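Long-range contact in ebony (Drosophila melanogaster, PDB 6DYM), which probably joins beta-alanine to dopamine and related amines, this chain being the C-terminal condensation domain of a nonribosomal peptide synthetase: residues 112-122 against 151-161. Residues are numbered along the deposited sequence; the frame is centred on the assembly and turned at random.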
ATOM      1  N   LEU A 112      14.939  -8.276   8.903  1.00 24.69           N
ATOM      2  CA  LEU A 112      14.014  -7.594   9.795  1.00 21.77           C
ATOM      3  C   LEU A 112      13.675  -8.472  10.995  1.00 28.97           C
ATOM      4  O   LEU A 112      13.862  -9.692  10.957  1.00 26.29           O
ATOM      5  CB  LEU A 112      12.741  -7.212   9.030  1.00 23.49           C
ATOM      6  CG  LEU A 112      12.976  -6.233   7.876  1.00 21.66           C
ATOM      7  CD1 LEU A 112      11.652  -5.789   7.263  1.00 21.74           C
ATOM      8  CD2 LEU A 112      13.786  -5.031   8.343  1.00 21.17           C
ATOM      9  N   PRO A 113      13.173  -7.882  12.087  1.00 35.14           N
ATOM     10  CA  PRO A 113      12.954  -8.662  13.315  1.00 29.05           C
ATOM     11  C   PRO A 113      11.997  -9.827  13.109  1.00 28.23           C
ATOM     12  O   PRO A 113      10.997  -9.725  12.396  1.00 30.88           O
ATOM     13  CB  PRO A 113      12.371  -7.631  14.290  1.00 34.83           C
ATOM     14  CG  PRO A 113      12.837  -6.319  13.781  1.00 31.65           C
ATOM     15  CD  PRO A 113      12.870  -6.452  12.290  1.00 23.42           C
ATOM     16  N   LYS A 114      12.318 -10.944  13.758  1.00 31.02           N
ATOM     17  CA  LYS A 114      11.494 -12.136  13.704  1.00 28.70           C
ATOM     18  C   LYS A 114      10.357 -12.044  14.715  1.00 26.94           C
ATOM     19  O   LYS A 114      10.427 -11.314  15.708  1.00 39.87           O
ATOM     20  CB  LYS A 114      12.330 -13.389  13.979  1.00 32.01           C
ATOM     21  CG  LYS A 114      13.474 -13.616  13.005  1.00 42.74           C
ATOM     22  CD  LYS A 114      12.975 -14.191  11.687  1.00 48.91           C
ATOM     23  CE  LYS A 114      14.047 -15.037  11.009  1.00 52.50           C
ATOM     24  NZ  LYS A 114      15.119 -14.205  10.395  1.00 44.82           N
ATOM     25  N   GLY A 115       9.300 -12.797  14.447  1.00 27.34           N
ATOM     26  CA  GLY A 115       8.198 -12.908  15.375  1.00 29.11           C
ATOM     27  C   GLY A 115       7.011 -12.046  14.979  1.00 37.65           C
ATOM     28  O   GLY A 115       7.100 -11.142  14.143  1.00 28.43           O
ATOM     29  N   LEU A 116       5.875 -12.344  15.598  1.00 31.71           N
ATOM     30  CA  LEU A 116       4.660 -11.588  15.362  1.00 30.18           C
ATOM     31  C   LEU A 116       4.740 -10.237  16.067  1.00 26.06           C
ATOM     32  O   LEU A 116       5.535 -10.033  16.988  1.00 28.92           O
ATOM     33  CB  LEU A 116       3.436 -12.373  15.845  1.00 35.96           C
ATOM     34  CG  LEU A 116       2.776 -13.382  14.893  1.00 44.67           C
ATOM     35  CD1 LEU A 116       3.796 -14.154  14.061  1.00 45.88           C
ATOM     36  CD2 LEU A 116       1.890 -14.350  15.670  1.00 46.34           C
ATOM     37  N   ASN A 117       3.911  -9.302  15.605  1.00 23.32           N
ATOM     38  CA  ASN A 117       3.796  -7.975  16.207  1.00 28.80           C
ATOM     39  C   ASN A 117       5.114  -7.208  16.126  1.00 25.55           C
ATOM     40  O   ASN A 117       5.423  -6.385  16.991  1.00 25.08           O
ATOM     41  CB  ASN A 117       3.316  -8.070  17.660  1.00 27.77           C
ATOM     42  CG  ASN A 117       2.781  -6.755  18.185  1.00 36.19           C
ATOM     43  OD1 ASN A 117       1.577  -6.608  18.368  1.00 41.17           O
ATOM     44  ND2 ASN A 117       3.667  -5.792  18.418  1.00 37.75           N
ATOM     45  N   GLN A 118       5.906  -7.475  15.090  1.00 24.67           N
ATOM     46  CA  GLN A 118       7.175  -6.795  14.872  1.00 26.84           C
ATOM     47  C   GLN A 118       7.144  -5.881  13.658  1.00 22.14           C
ATOM     48  O   GLN A 118       7.554  -4.722  13.739  1.00 28.06           O
ATOM     49  CB  GLN A 118       8.305  -7.824  14.708  1.00 29.26           C
ATOM     50  CG  GLN A 118       8.555  -8.693  15.934  1.00 31.05           C
ATOM     51  CD  GLN A 118       9.372  -7.987  16.996  1.00 36.39           C
ATOM     52  OE1 GLN A 118       9.676  -6.799  16.876  1.00 39.84           O
ATOM     53  NE2 GLN A 118       9.734  -8.717  18.045  1.00 45.32           N
ATOM     54  N   ILE A 119       6.664  -6.378  12.528  1.00 20.96           N
ATOM     55  CA  ILE A 119       6.715  -5.660  11.263  1.00 25.01           C
ATOM     56  C   ILE A 119       5.296  -5.249  10.895  1.00 25.58           C
ATOM     57  O   ILE A 119       4.456  -6.102  10.579  1.00 26.07           O
ATOM     58  CB  ILE A 119       7.347  -6.516  10.160  1.00 26.29           C
ATOM     59  CG1 ILE A 119       8.673  -7.114  10.639  1.00 24.65           C
ATOM     60  CG2 ILE A 119       7.555  -5.694   8.917  1.00 20.31           C
ATOM     61  CD1 ILE A 119       9.302  -8.045   9.629  1.00 23.91           C
ATOM     62  N   LEU A 120       5.027  -3.945  10.927  1.00 23.32           N
ATOM     63  CA  LEU A 120       3.768  -3.406  10.433  1.00 25.35           C
ATOM     64  C   LEU A 120       3.900  -3.149   8.936  1.00 20.99           C
ATOM     65  O   LEU A 120       4.679  -2.287   8.513  1.00 22.78           O
ATOM     66  CB  LEU A 120       3.389  -2.122  11.171  1.00 21.14           C
ATOM     67  CG  LEU A 120       2.017  -1.594  10.758  1.00 25.47           C
ATOM     68  CD1 LEU A 120       0.922  -2.579  11.173  1.00 23.19           C
ATOM     69  CD2 LEU A 120       1.758  -0.209  11.337  1.00 24.88           C
ATOM     70  N   HIS A 121       3.135  -3.887   8.140  1.00 20.67           N
ATOM     71  CA  HIS A 121       3.200  -3.806   6.686  1.00 18.14           C
ATOM     72  C   HIS A 121       2.147  -2.815   6.210  1.00 22.03           C
ATOM     73  O   HIS A 121       0.946  -3.085   6.305  1.00 23.88           O
ATOM     74  CB  HIS A 121       2.987  -5.176   6.047  1.00 21.07           C
ATOM     75  CG  HIS A 121       3.144  -5.176   4.557  1.00 33.34           C
ATOM     76  ND1 HIS A 121       2.563  -6.129   3.746  1.00 30.07           N
ATOM     77  CD2 HIS A 121       3.810  -4.334   3.731  1.00 30.36           C
ATOM     78  CE1 HIS A 121       2.871  -5.876   2.485  1.00 36.81           C
ATOM     79  NE2 HIS A 121       3.627  -4.794   2.448  1.00 36.64           N
ATOM     80  N   SER A 122       2.598  -1.664   5.719  1.00 22.87           N
ATOM     81  CA  SER A 122       1.714  -0.702   5.062  1.00 25.67           C
ATOM     82  C   SER A 122       1.528  -1.179   3.632  1.00 29.63           C
ATOM     83  O   SER A 122       2.399  -0.980   2.782  1.00 34.81           O
ATOM     84  CB  SER A 122       2.302   0.703   5.110  1.00 29.60           C
ATOM     85  OG  SER A 122       1.454   1.625   4.441  1.00 37.78           O
ATOM     86  N   ALA A 151       1.711   2.194  14.742  1.00 26.24           N
ATOM     87  CA  ALA A 151       2.850   1.306  14.952  1.00 28.13           C
ATOM     88  C   ALA A 151       3.341   1.350  16.398  1.00 31.74           C
ATOM     89  O   ALA A 151       3.523   0.302  17.030  1.00 28.31           O
ATOM     90  CB  ALA A 151       3.973   1.673  13.981  1.00 29.78           C
ATOM     91  N   ARG A 152       3.570   2.556  16.938  1.00 31.33           N
ATOM     92  CA  ARG A 152       4.040   2.666  18.321  1.00 35.85           C
ATOM     93  C   ARG A 152       2.984   2.176  19.301  1.00 35.28           C
ATOM     94  O   ARG A 152       3.283   1.414  20.228  1.00 35.37           O
ATOM     95  CB  ARG A 152       4.417   4.110  18.673  1.00 39.10           C
ATOM     96  CG  ARG A 152       4.867   4.999  17.541  1.00 40.36           C
ATOM     97  CD  ARG A 152       5.533   6.266  18.075  1.00 55.72           C
ATOM     98  NE  ARG A 152       4.581   7.141  18.767  1.00 66.37           N
ATOM     99  CZ  ARG A 152       3.861   8.093  18.175  1.00 57.92           C
ATOM    100  NH1 ARG A 152       3.979   8.305  16.872  1.00 52.15           N
ATOM    101  NH2 ARG A 152       3.020   8.836  18.887  1.00 51.34           N
ATOM    102  N   GLU A 153       1.741   2.625  19.123  1.00 27.59           N
ATOM    103  CA  GLU A 153       0.694   2.319  20.091  1.00 33.61           C
ATOM    104  C   GLU A 153       0.384   0.826  20.117  1.00 38.13           C
ATOM    105  O   GLU A 153       0.031   0.273  21.165  1.00 35.37           O
ATOM    106  CB  GLU A 153      -0.547   3.158  19.770  1.00 43.25           C
ATOM    107  CG  GLU A 153      -1.878   2.535  20.132  1.00 47.81           C
ATOM    108  CD  GLU A 153      -3.047   3.267  19.489  1.00 67.05           C
ATOM    109  OE1 GLU A 153      -3.214   4.474  19.769  1.00 67.93           O
ATOM    110  OE2 GLU A 153      -3.795   2.641  18.704  1.00 62.49           O
ATOM    111  N   LYS A 154       0.527   0.152  18.980  1.00 32.54           N
ATOM    112  CA  LYS A 154       0.356  -1.291  18.902  1.00 27.94           C
ATOM    113  C   LYS A 154       1.652  -2.053  19.163  1.00 25.35           C
ATOM    114  O   LYS A 154       1.665  -3.282  19.049  1.00 27.60           O
ATOM    115  CB  LYS A 154      -0.215  -1.685  17.537  1.00 30.89           C
ATOM    116  CG  LYS A 154      -1.583  -1.079  17.243  1.00 32.48           C
ATOM    117  CD  LYS A 154      -2.692  -1.963  17.778  1.00 40.40           C
ATOM    118  CE  LYS A 154      -4.067  -1.377  17.477  1.00 42.50           C
ATOM    119  NZ  LYS A 154      -5.150  -2.291  17.937  1.00 46.48           N
ATOM    120  N   GLN A 155       2.741  -1.349  19.492  1.00 26.69           N
ATOM    121  CA  GLN A 155       3.995  -1.963  19.942  1.00 29.32           C
ATOM    122  C   GLN A 155       4.702  -2.731  18.824  1.00 33.33           C
ATOM    123  O   GLN A 155       5.331  -3.761  19.070  1.00 27.84           O
ATOM    124  CB  GLN A 155       3.774  -2.876  21.155  1.00 29.12           C
ATOM    125  CG  GLN A 155       3.121  -2.195  22.352  1.00 35.37           C
ATOM    126  CD  GLN A 155       3.117  -3.077  23.590  1.00 44.63           C
ATOM    127  OE1 GLN A 155       3.880  -4.040  23.682  1.00 56.48           O
ATOM    128  NE2 GLN A 155       2.261  -2.748  24.552  1.00 49.76           N
ATOM    129  N   PHE A 156       4.617  -2.230  17.596  1.00 26.30           N
ATOM    130  CA  PHE A 156       5.411  -2.807  16.524  1.00 28.45           C
ATOM    131  C   PHE A 156       6.826  -2.237  16.562  1.00 27.48           C
ATOM    132  O   PHE A 156       7.083  -1.180  17.143  1.00 25.81           O
ATOM    133  CB  PHE A 156       4.765  -2.545  15.164  1.00 24.57           C
ATOM    134  CG  PHE A 156       3.621  -3.469  14.851  1.00 26.67           C
ATOM    135  CD1 PHE A 156       2.365  -3.250  15.398  1.00 22.83           C
ATOM    136  CD2 PHE A 156       3.804  -4.561  14.015  1.00 22.91           C
ATOM    137  CE1 PHE A 156       1.308  -4.101  15.114  1.00 22.98           C
ATOM    138  CE2 PHE A 156       2.748  -5.417  13.728  1.00 30.23           C
ATOM    139  CZ  PHE A 156       1.498  -5.185  14.279  1.00 22.03           C
ATOM    140  N   ALA A 157       7.758  -2.967  15.944  1.00 28.07           N
ATOM    141  CA  ALA A 157       9.141  -2.505  15.898  1.00 28.46           C
ATOM    142  C   ALA A 157       9.377  -1.517  14.765  1.00 25.19           C
ATOM    143  O   ALA A 157      10.212  -0.613  14.898  1.00 26.57           O
ATOM    144  CB  ALA A 157      10.094  -3.695  15.760  1.00 30.68           C
ATOM    145  N   GLY A 158       8.668  -1.665  13.652  1.00 24.69           N
ATOM    146  CA  GLY A 158       8.838  -0.715  12.568  1.00 27.04           C
ATOM    147  C   GLY A 158       7.774  -0.888  11.509  1.00 25.09           C
ATOM    148  O   GLY A 158       6.923  -1.780  11.584  1.00 24.61           O
ATOM    149  N   ILE A 159       7.847  -0.013  10.507  1.00 24.19           N
ATOM    150  CA  ILE A 159       6.907   0.020   9.393  1.00 24.02           C
ATOM    151  C   ILE A 159       7.644  -0.359   8.114  1.00 22.40           C
ATOM    152  O   ILE A 159       8.738   0.149   7.838  1.00 20.33           O
ATOM    153  CB  ILE A 159       6.250   1.408   9.260  1.00 21.90           C
ATOM    154  CG1 ILE A 159       5.469   1.744  10.533  1.00 21.51           C
ATOM    155  CG2 ILE A 159       5.345   1.454   8.041  1.00 20.58           C
ATOM    156  CD1 ILE A 159       5.019   3.169  10.606  1.00 36.32           C
ATOM    157  N   PHE A 160       7.017  -1.218   7.315  1.00 22.65           N
ATOM    158  CA  PHE A 160       7.628  -1.857   6.157  1.00 19.84           C
ATOM    159  C   PHE A 160       6.706  -1.673   4.959  1.00 21.30           C
ATOM    160  O   PHE A 160       5.507  -1.945   5.060  1.00 22.10           O
ATOM    161  CB  PHE A 160       7.841  -3.342   6.468  1.00 18.91           C
ATOM    162  CG  PHE A 160       8.599  -4.107   5.429  1.00 19.68           C
ATOM    163  CD1 PHE A 160       9.887  -3.746   5.078  1.00 23.76           C
ATOM    164  CD2 PHE A 160       8.039  -5.237   4.843  1.00 28.40           C
ATOM    165  CE1 PHE A 160      10.594  -4.481   4.137  1.00 24.08           C
ATOM    166  CE2 PHE A 160       8.738  -5.972   3.905  1.00 23.88           C
ATOM    167  CZ  PHE A 160      10.019  -5.590   3.550  1.00 21.78           C
ATOM    168  N   THR A 161       7.253  -1.204   3.837  1.00 22.38           N
ATOM    169  CA  THR A 161       6.428  -0.999   2.651  1.00 29.19           C
ATOM    170  C   THR A 161       7.311  -0.920   1.409  1.00 31.01           C
ATOM    171  O   THR A 161       8.487  -0.551   1.489  1.00 26.69           O
ATOM    172  CB  THR A 161       5.568   0.271   2.779  1.00 31.11           C
ATOM    173  OG1 THR A 161       4.746   0.421   1.614  1.00 30.82           O
ATOM    174  CG2 THR A 161       6.439   1.511   2.947  1.00 30.91           C
TER
HETATM  175  O   HOH W   1       8.091  -4.855  18.851  1.00 40.61           O
HETATM  176  O   HOH W   2       3.903  -1.837   0.740  1.00 43.89           O
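The carbonyl oxygen of Gln-118 is gripped by two successive amides: Ala-157 N donates to it from 2.8 Å, tilted out of the carbonyl plane, while the longer bond from Gly-158 N, at 3.3 Å, arrives almost in line with the C=O (175°). From this fork the parallel ladder runs on through Leu-120, whose N reaches Gly-158 O and whose O takes Phe-160 N at 2.8 Å, to Ser-122 N on Phe-160 O. Before the ladder, a Schellman motif at Gln-155 ends the helix and delivers the Phe-156 ring between Leu-120 and Asn-117 of the facing segment. Leu-120 lies over one face of that ring, with CB 4.1 Å from its centroid, and the Asn-117 amide stacks on the opposite face, its plane turned by only 18°. Asn-117 also extends ND2 to Lys-154 O, a 3.3 Å bond, its CG swung anti to the backbone N (chi1 -162°). Replacing Phe-156 by an alanine would remove the ring that Leu-120 and the Asn-117 amide enclose, and is likely to leave that amide without its stacking surface. On the other side of the strands, Leu-112 CD1 sits over the Phe-160 ring, 3.8 Å from its centroid, and Ile-119 CG2 packs against Phe-160 CB at 3.4 Å. The segments belong to a right-handed beta-alpha-beta unit, consistent with an acetyltransferase-like (GNAT) fold: helix 133-153 links central strands 119-127 and 158-163, flanked by antiparallel strands 71-80 and 205-212, while helix 93-111 packs against Ile-119, His-121 and Phe-160.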